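Local atomic coordinates of lovastatin nonaketide synthase, polyketide synthase component (Aspergillus terreus, PDB entry 7CPX), a protein that builds the nonaketide backbone of lovastatin as a multidomain iterative polyketide synthase, condensing malonyl-CoA units with reduction, dehydration and methylation to give dihydromonacolin L bound to the enzyme. Residues A[103-108]-A[248-253]; A[123-128]-A[168-173]. The protein carries 2 engineered substitutions. All coordinates share one frame; numbering follows the deposited sequence.

Interaction 1: A[103-108]-A[248-253]; sequences LETVYE and VCSVVL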
ATOM      1  N   LEU A 103      -5.075 -38.357  -0.295  1.00 82.01           N
ATOM      2  CA  LEU A 103      -6.034 -39.185  -1.014  1.00 82.01           C
ATOM      3  C   LEU A 103      -5.324 -40.054  -2.042  1.00 82.01           C
ATOM      4  O   LEU A 103      -5.560 -41.268  -2.127  1.00 82.01           O
ATOM      5  CB  LEU A 103      -7.080 -38.302  -1.693  1.00 82.01           C
ATOM      6  CG  LEU A 103      -8.138 -37.676  -0.790  1.00 82.01           C
ATOM      7  CD1 LEU A 103      -8.901 -36.605  -1.539  1.00 82.01           C
ATOM      8  CD2 LEU A 103      -9.092 -38.737  -0.289  1.00 82.01           C
ATOM      9  N   GLU A 104      -4.433 -39.445  -2.827  1.00 85.09           N
ATOM     10  CA  GLU A 104      -3.729 -40.202  -3.858  1.00 85.09           C
ATOM     11  C   GLU A 104      -2.886 -41.315  -3.246  1.00 85.09           C
ATOM     12  O   GLU A 104      -2.913 -42.457  -3.718  1.00 85.09           O
ATOM     13  CB  GLU A 104      -2.864 -39.263  -4.695  1.00 85.09           C
ATOM     14  CG  GLU A 104      -3.667 -38.280  -5.531  1.00 85.09           C
ATOM     15  CD  GLU A 104      -2.793 -37.319  -6.310  1.00 85.09           C
ATOM     16  OE1 GLU A 104      -1.598 -37.194  -5.974  1.00 85.09           O
ATOM     17  OE2 GLU A 104      -3.302 -36.688  -7.259  1.00 85.09           O
ATOM     18  N   THR A 105      -2.146 -41.008  -2.179  1.00 82.15           N
ATOM     19  CA  THR A 105      -1.276 -42.000  -1.559  1.00 82.15           C
ATOM     20  C   THR A 105      -2.070 -43.091  -0.863  1.00 82.15           C
ATOM     21  O   THR A 105      -1.646 -44.247  -0.855  1.00 82.15           O
ATOM     22  CB  THR A 105      -0.336 -41.328  -0.561  1.00 82.15           C
ATOM     23  OG1 THR A 105      -1.095 -40.523   0.349  1.00 82.15           O
ATOM     24  CG2 THR A 105       0.671 -40.466  -1.284  1.00 82.15           C
ATOM     25  N   VAL A 106      -3.210 -42.752  -0.265  1.00 80.57           N
ATOM     26  CA  VAL A 106      -4.036 -43.769   0.369  1.00 80.57           C
ATOM     27  C   VAL A 106      -4.614 -44.705  -0.679  1.00 80.57           C
ATOM     28  O   VAL A 106      -4.667 -45.921  -0.477  1.00 80.57           O
ATOM     29  CB  VAL A 106      -5.137 -43.116   1.221  1.00 80.57           C
ATOM     30  CG1 VAL A 106      -6.165 -44.152   1.630  1.00 80.57           C
ATOM     31  CG2 VAL A 106      -4.530 -42.477   2.451  1.00 80.57           C
ATOM     32  N   TYR A 107      -5.056 -44.162  -1.815  1.00 88.25           N
ATOM     33  CA  TYR A 107      -5.521 -45.037  -2.882  1.00 88.25           C
ATOM     34  C   TYR A 107      -4.386 -45.910  -3.397  1.00 88.25           C
ATOM     35  O   TYR A 107      -4.585 -47.095  -3.685  1.00 88.25           O
ATOM     36  CB  TYR A 107      -6.128 -44.233  -4.027  1.00 88.25           C
ATOM     37  CG  TYR A 107      -6.709 -45.118  -5.105  1.00 88.25           C
ATOM     38  CD1 TYR A 107      -7.975 -45.666  -4.968  1.00 88.25           C
ATOM     39  CD2 TYR A 107      -5.985 -45.425  -6.246  1.00 88.25           C
ATOM     40  CE1 TYR A 107      -8.507 -46.485  -5.942  1.00 88.25           C
ATOM     41  CE2 TYR A 107      -6.510 -46.242  -7.226  1.00 88.25           C
ATOM     42  CZ  TYR A 107      -7.771 -46.771  -7.069  1.00 88.25           C
ATOM     43  OH  TYR A 107      -8.299 -47.586  -8.044  1.00 88.25           O
ATOM     44  N   GLU A 108      -3.184 -45.342  -3.521  1.00 87.92           N
ATOM     45  CA  GLU A 108      -2.039 -46.130  -3.959  1.00 87.92           C
ATOM     46  C   GLU A 108      -1.732 -47.249  -2.973  1.00 87.92           C
ATOM     47  O   GLU A 108      -1.412 -48.371  -3.375  1.00 87.92           O
ATOM     48  CB  GLU A 108      -0.818 -45.230  -4.137  1.00 87.92           C
ATOM     49  CG  GLU A 108      -0.909 -44.290  -5.323  1.00 87.92           C
ATOM     50  CD  GLU A 108       0.245 -43.309  -5.376  1.00 87.92           C
ATOM     51  OE1 GLU A 108       1.159 -43.417  -4.532  1.00 87.92           O
ATOM     52  OE2 GLU A 108       0.237 -42.427  -6.261  1.00 87.92           O
ATOM     53  N   VAL A 248       4.371 -37.317   1.410  1.00 79.15           N
ATOM     54  CA  VAL A 248       3.038 -37.781   1.764  1.00 79.15           C
ATOM     55  C   VAL A 248       3.073 -39.299   1.713  1.00 79.15           C
ATOM     56  O   VAL A 248       3.241 -39.886   0.638  1.00 79.15           O
ATOM     57  CB  VAL A 248       1.958 -37.224   0.831  1.00 79.15           C
ATOM     58  CG1 VAL A 248       0.589 -37.702   1.273  1.00 79.15           C
ATOM     59  CG2 VAL A 248       2.020 -35.708   0.811  1.00 79.15           C
ATOM     60  N   CYS A 249       2.908 -39.934   2.865  1.00 78.71           N
ATOM     61  CA  CYS A 249       2.974 -41.382   2.978  1.00 78.71           C
ATOM     62  C   CYS A 249       1.637 -41.914   3.459  1.00 78.71           C
ATOM     63  O   CYS A 249       0.932 -41.248   4.220  1.00 78.71           O
ATOM     64  CB  CYS A 249       4.080 -41.811   3.944  1.00 78.71           C
ATOM     65  SG  CYS A 249       4.319 -43.598   4.052  1.00 78.71           S
ATOM     66  N   SER A 250       1.286 -43.108   2.997  1.00 79.59           N
ATOM     67  CA  SER A 250       0.118 -43.818   3.483  1.00 79.59           C
ATOM     68  C   SER A 250       0.491 -45.280   3.634  1.00 79.59           C
ATOM     69  O   SER A 250       1.122 -45.856   2.747  1.00 79.59           O
ATOM     70  CB  SER A 250      -1.071 -43.667   2.529  1.00 79.59           C
ATOM     71  OG  SER A 250      -1.401 -42.303   2.344  1.00 79.59           O
ATOM     72  N   VAL A 251       0.109 -45.876   4.759  1.00 78.27           N
ATOM     73  CA  VAL A 251       0.460 -47.250   5.077  1.00 78.27           C
ATOM     74  C   VAL A 251      -0.801 -47.965   5.531  1.00 78.27           C
ATOM     75  O   VAL A 251      -1.439 -47.549   6.504  1.00 78.27           O
ATOM     76  CB  VAL A 251       1.549 -47.312   6.160  1.00 78.27           C
ATOM     77  CG1 VAL A 251       1.513 -48.631   6.888  1.00 78.27           C
ATOM     78  CG2 VAL A 251       2.915 -47.087   5.541  1.00 78.27           C
ATOM     79  N   VAL A 252      -1.162 -49.035   4.832  1.00 81.77           N
ATOM     80  CA  VAL A 252      -2.315 -49.839   5.215  1.00 81.77           C
ATOM     81  C   VAL A 252      -1.873 -50.810   6.300  1.00 81.77           C
ATOM     82  O   VAL A 252      -0.970 -51.626   6.087  1.00 81.77           O
ATOM     83  CB  VAL A 252      -2.898 -50.583   4.006  1.00 81.77           C
ATOM     84  CG1 VAL A 252      -4.195 -51.277   4.385  1.00 81.77           C
ATOM     85  CG2 VAL A 252      -3.124 -49.621   2.854  1.00 81.77           C
ATOM     86  N   LEU A 253      -2.508 -50.726   7.463  1.00 77.75           N
ATOM     87  CA  LEU A 253      -2.167 -51.524   8.624  1.00 77.75           C
ATOM     88  C   LEU A 253      -3.325 -52.449   8.960  1.00 77.75           C
ATOM     89  O   LEU A 253      -4.494 -52.054   8.882  1.00 77.75           O
ATOM     90  CB  LEU A 253      -1.858 -50.629   9.824  1.00 77.75           C
ATOM     91  CG  LEU A 253      -0.681 -49.672   9.671  1.00 77.75           C
ATOM     92  CD1 LEU A 253      -0.540 -48.801  10.899  1.00 77.75           C
ATOM     93  CD2 LEU A 253       0.585 -50.454   9.438  1.00 77.75           C
TER
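Thr105 turns its OG1 into the place between its own backbone N and carbonyl carbon (chi1 52°), and Ser250 sets OG beside its backbone N, opposite the carbonyl carbon (chi1 -58°). The two hydroxyls then meet between a helix and a strand of the ketosynthase, which has the layered alpha/beta thiolase fold. Ser250 OG donates to Thr105 OG1 at 2.7 Å. Thr105 OG1 is also hydrogen-bonded to Leu101 O and Leu102 O, about one turn back in helix 97-113. The threonine hydroxyl therefore links its own helix to the sheet, and this buried polar pair is satisfied within the protein.

The short axes of helix 103-108 and strand 248-253 run in broadly the same direction, 33° apart, and approach to 7.1 Å. Val106 and Ser250 lie closest by backbone, with their CA atoms 5.2 Å apart. The methyl branch of Thr105 faces the other way along the strand. Its CG2 comes to 3.3 Å from the backbone Val248 O. The Thr105 and Val248 side chains cross at about a right angle, and Val248 CG1 lies 3.4 Å from Thr105 OG1.

Helix 97-113 covers one face of the strand. On the other face, helix 369-386 packs against Cys249 and Val251. The strand thus lies between two helical layers, as expected of this fold. Glu104 and Glu108 both form salt bridges with Arg19 of the neighbouring strand 11-19, a second tie between helix and sheet.

Val106 completes the contact at the serine. Its CG2 falls beside the backbone N, and Val106 CG2 sits 3.1 Å from Ser250 OG.

Interaction 2: A[123-128]-A[168-173]; sequences TSTAVY and FDWHGP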
ATOM      1  N   THR A 123     -16.841 -50.184   4.968  1.00 82.84           N
ATOM      2  CA  THR A 123     -16.317 -50.944   6.090  1.00 82.84           C
ATOM      3  C   THR A 123     -15.900 -50.004   7.219  1.00 82.84           C
ATOM      4  O   THR A 123     -16.009 -48.779   7.123  1.00 82.84           O
ATOM      5  CB  THR A 123     -15.134 -51.806   5.650  1.00 82.84           C
ATOM      6  OG1 THR A 123     -14.869 -52.802   6.646  1.00 82.84           O
ATOM      7  CG2 THR A 123     -13.897 -50.954   5.461  1.00 82.84           C
ATOM      8  N   SER A 124     -15.408 -50.599   8.305  1.00 81.24           N
ATOM      9  CA  SER A 124     -15.012 -49.864   9.495  1.00 81.24           C
ATOM     10  C   SER A 124     -13.542 -49.470   9.478  1.00 81.24           C
ATOM     11  O   SER A 124     -12.932 -49.334  10.546  1.00 81.24           O
ATOM     12  CB  SER A 124     -15.310 -50.690  10.747  1.00 81.24           C
ATOM     13  OG  SER A 124     -14.952 -49.979  11.919  1.00 81.24           O
ATOM     14  N   THR A 125     -12.959 -49.291   8.298  1.00 79.85           N
ATOM     15  CA  THR A 125     -11.555 -48.925   8.210  1.00 79.85           C
ATOM     16  C   THR A 125     -11.316 -47.582   8.887  1.00 79.85           C
ATOM     17  O   THR A 125     -12.089 -46.637   8.712  1.00 79.85           O
ATOM     18  CB  THR A 125     -11.112 -48.866   6.751  1.00 79.85           C
ATOM     19  OG1 THR A 125     -11.106 -50.186   6.195  1.00 79.85           O
ATOM     20  CG2 THR A 125      -9.724 -48.268   6.645  1.00 79.85           C
ATOM     21  N   ALA A 126     -10.237 -47.504   9.655  1.00 76.41           N
ATOM     22  CA  ALA A 126      -9.870 -46.288  10.359  1.00 76.41           C
ATOM     23  C   ALA A 126      -8.847 -45.501   9.553  1.00 76.41           C
ATOM     24  O   ALA A 126      -8.231 -46.012   8.617  1.00 76.41           O
ATOM     25  CB  ALA A 126      -9.299 -46.619  11.737  1.00 76.41           C
ATOM     26  N   VAL A 127      -8.670 -44.241   9.930  1.00 75.22           N
ATOM     27  CA  VAL A 127      -7.674 -43.372   9.316  1.00 75.22           C
ATOM     28  C   VAL A 127      -7.025 -42.540  10.408  1.00 75.22           C
ATOM     29  O   VAL A 127      -7.714 -42.008  11.285  1.00 75.22           O
ATOM     30  CB  VAL A 127      -8.288 -42.465   8.236  1.00 75.22           C
ATOM     31  CG1 VAL A 127      -7.233 -41.536   7.677  1.00 75.22           C
ATOM     32  CG2 VAL A 127      -8.882 -43.308   7.134  1.00 75.22           C
ATOM     33  N   TYR A 128      -5.701 -42.430  10.358  1.00 73.06           N
ATOM     34  CA  TYR A 128      -4.938 -41.650  11.328  1.00 73.06           C
ATOM     35  C   TYR A 128      -3.845 -40.935  10.542  1.00 73.06           C
ATOM     36  O   TYR A 128      -2.880 -41.563  10.100  1.00 73.06           O
ATOM     37  CB  TYR A 128      -4.359 -42.539  12.422  1.00 73.06           C
ATOM     38  CG  TYR A 128      -5.404 -43.230  13.266  1.00 73.06           C
ATOM     39  CD1 TYR A 128      -6.012 -44.397  12.836  1.00 73.06           C
ATOM     40  CD2 TYR A 128      -5.777 -42.715  14.496  1.00 73.06           C
ATOM     41  CE1 TYR A 128      -6.965 -45.026  13.605  1.00 73.06           C
ATOM     42  CE2 TYR A 128      -6.728 -43.338  15.270  1.00 73.06           C
ATOM     43  CZ  TYR A 128      -7.320 -44.493  14.823  1.00 73.06           C
ATOM     44  OH  TYR A 128      -8.271 -45.112  15.600  1.00 73.06           O
ATOM     45  N   PHE A 168     -13.457 -43.032   0.464  1.00 82.83           N
ATOM     46  CA  PHE A 168     -13.479 -44.487   0.491  1.00 82.83           C
ATOM     47  C   PHE A 168     -14.673 -45.045   1.252  1.00 82.83           C
ATOM     48  O   PHE A 168     -14.767 -46.267   1.407  1.00 82.83           O
ATOM     49  CB  PHE A 168     -12.183 -45.021   1.106  1.00 82.83           C
ATOM     50  CG  PHE A 168     -10.951 -44.671   0.323  1.00 82.83           C
ATOM     51  CD1 PHE A 168     -10.552 -45.448  -0.748  1.00 82.83           C
ATOM     52  CD2 PHE A 168     -10.188 -43.570   0.661  1.00 82.83           C
ATOM     53  CE1 PHE A 168      -9.420 -45.133  -1.470  1.00 82.83           C
ATOM     54  CE2 PHE A 168      -9.054 -43.248  -0.056  1.00 82.83           C
ATOM     55  CZ  PHE A 168      -8.669 -44.030  -1.125  1.00 82.83           C
ATOM     56  N   ASP A 169     -15.576 -44.191   1.730  1.00 85.45           N
ATOM     57  CA  ASP A 169     -16.777 -44.640   2.430  1.00 85.45           C
ATOM     58  C   ASP A 169     -16.410 -45.469   3.658  1.00 85.45           C
ATOM     59  O   ASP A 169     -17.051 -46.474   3.969  1.00 85.45           O
ATOM     60  CB  ASP A 169     -17.690 -45.430   1.492  1.00 85.45           C
ATOM     61  CG  ASP A 169     -19.055 -45.708   2.093  1.00 85.45           C
ATOM     62  OD1 ASP A 169     -19.271 -45.367   3.273  1.00 85.45           O
ATOM     63  OD2 ASP A 169     -19.913 -46.271   1.381  1.00 85.45           O
ATOM     64  N   TRP A 170     -15.363 -45.049   4.356  1.00 79.47           N
ATOM     65  CA  TRP A 170     -14.922 -45.723   5.565  1.00 79.47           C
ATOM     66  C   TRP A 170     -15.644 -45.160   6.779  1.00 79.47           C
ATOM     67  O   TRP A 170     -16.021 -43.985   6.814  1.00 79.47           O
ATOM     68  CB  TRP A 170     -13.411 -45.578   5.740  1.00 79.47           C
ATOM     69  CG  TRP A 170     -12.623 -46.290   4.692  1.00 79.47           C
ATOM     70  CD1 TRP A 170     -13.067 -47.269   3.859  1.00 79.47           C
ATOM     71  CD2 TRP A 170     -11.250 -46.074   4.361  1.00 79.47           C
ATOM     72  NE1 TRP A 170     -12.055 -47.682   3.031  1.00 79.47           N
ATOM     73  CE2 TRP A 170     -10.927 -46.964   3.320  1.00 79.47           C
ATOM     74  CE3 TRP A 170     -10.261 -45.218   4.845  1.00 79.47           C
ATOM     75  CZ2 TRP A 170      -9.660 -47.016   2.752  1.00 79.47           C
ATOM     76  CZ3 TRP A 170      -9.006 -45.274   4.283  1.00 79.47           C
ATOM     77  CH2 TRP A 170      -8.715 -46.166   3.247  1.00 79.47           C
ATOM     78  N   HIS A 171     -15.836 -46.016   7.781  1.00 78.14           N
ATOM     79  CA  HIS A 171     -16.557 -45.649   8.989  1.00 78.14           C
ATOM     80  C   HIS A 171     -15.708 -45.737  10.246  1.00 78.14           C
ATOM     81  O   HIS A 171     -16.221 -45.472  11.339  1.00 78.14           O
ATOM     82  CB  HIS A 171     -17.799 -46.535   9.150  1.00 78.14           C
ATOM     83  CG  HIS A 171     -18.784 -46.399   8.033  1.00 78.14           C
ATOM     84  ND1 HIS A 171     -18.909 -45.245   7.288  1.00 78.14           N
ATOM     85  CD2 HIS A 171     -19.687 -47.272   7.528  1.00 78.14           C
ATOM     86  CE1 HIS A 171     -19.848 -45.413   6.375  1.00 78.14           C
ATOM     87  NE2 HIS A 171     -20.336 -46.633   6.499  1.00 78.14           N
ATOM     88  N   GLY A 172     -14.438 -46.098  10.131  1.00 76.20           N
ATOM     89  CA  GLY A 172     -13.567 -46.149  11.279  1.00 76.20           C
ATOM     90  C   GLY A 172     -13.110 -44.771  11.697  1.00 76.20           C
ATOM     91  O   GLY A 172     -13.380 -43.755  11.039  1.00 76.20           O
ATOM     92  N   PRO A 173     -12.397 -44.717  12.819  1.00 73.61           N
ATOM     93  CA  PRO A 173     -11.883 -43.430  13.295  1.00 73.61           C
ATOM     94  C   PRO A 173     -11.010 -42.763  12.243  1.00 73.61           C
ATOM     95  O   PRO A 173     -10.247 -43.421  11.533  1.00 73.61           O
ATOM     96  CB  PRO A 173     -11.080 -43.808  14.543  1.00 73.61           C
ATOM     97  CG  PRO A 173     -11.671 -45.084  15.002  1.00 73.61           C
ATOM     98  CD  PRO A 173     -12.130 -45.806  13.774  1.00 73.61           C
TER
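Thr123 O accepts a hydrogen bond from His171 N at 2.8 Å, with the N-H bent (141° at the hydrogen). Two residues on, Thr125 O takes Gly172 N at 2.8 Å, but that bond is weak. A third link reverses the roles, with Val127 N giving to Pro173 O. It is nearly straight at 169°, but its modelled length is too short to be trusted.

Other parts of the same chain supply further partners. Ser124 OG is hydrogen-bonded to Gln199 O, and Ser124 O to Ser200 OG. Ala126 and Tyr128 have backbone hydrogen bonds to residues in and just before strand 203-209, on the side away from 168-173. The second subunit adds its own: His171 ND1 makes a weak hydrogen bond to Gln277 O of that subunit, and the backbone of His171 bonds there as well.

The indole of Trp170 packs beside this backbone pairing, against Thr125 and Val127. Thr125 sets OG1 beside its backbone N (chi1 -69°), which puts CG2 anti to that N. Thr125 CG2 stands over the middle of the six-membered ring of Trp170 in a CH-pi contact, 3.6 Å from its centroid. Phe168 CB lies over the opposite face, toward the rim. Val127 CG2 meets the indole at its edge, in the ring plane, 3.3 Å from Trp170 CE3. Further along, Ala126 CB touches Pro173 CD at 3.6 Å. Tyr128 brings its hydroxyl end to the proline, with OH 3.3 Å from Pro173 CB.

This backbone pairing leads into the parallel pairing of strand 126-131 with strand 174-177. Helix 159-168 lies between the two in sequence, which makes a beta-alpha-beta crossover at the dimer-facing side of the ketosynthase's thiolase fold.

How the interactions relate
Following the chain from the N terminus, the first of the four segments, 103-108, lies on helix 97-113. The chain then enters strand 126-131 by way of 123-128, continues to helix 159-168 and returns at 168-173, where interaction 2 closes a loop of 39 intervening residues. Only later does it reach strand 247-255, where interaction 1 closes a loop of 139. The smaller loop lies wholly within the larger one. Both contacts involve the same ketosynthase sheet, and their centres are about 13 Å apart. They meet at Val106, whose CG1 packs on Phe168 and Trp170. Helix 97-113 thus joins strand 247-255 to the end of helix 159-168 and the loop after it.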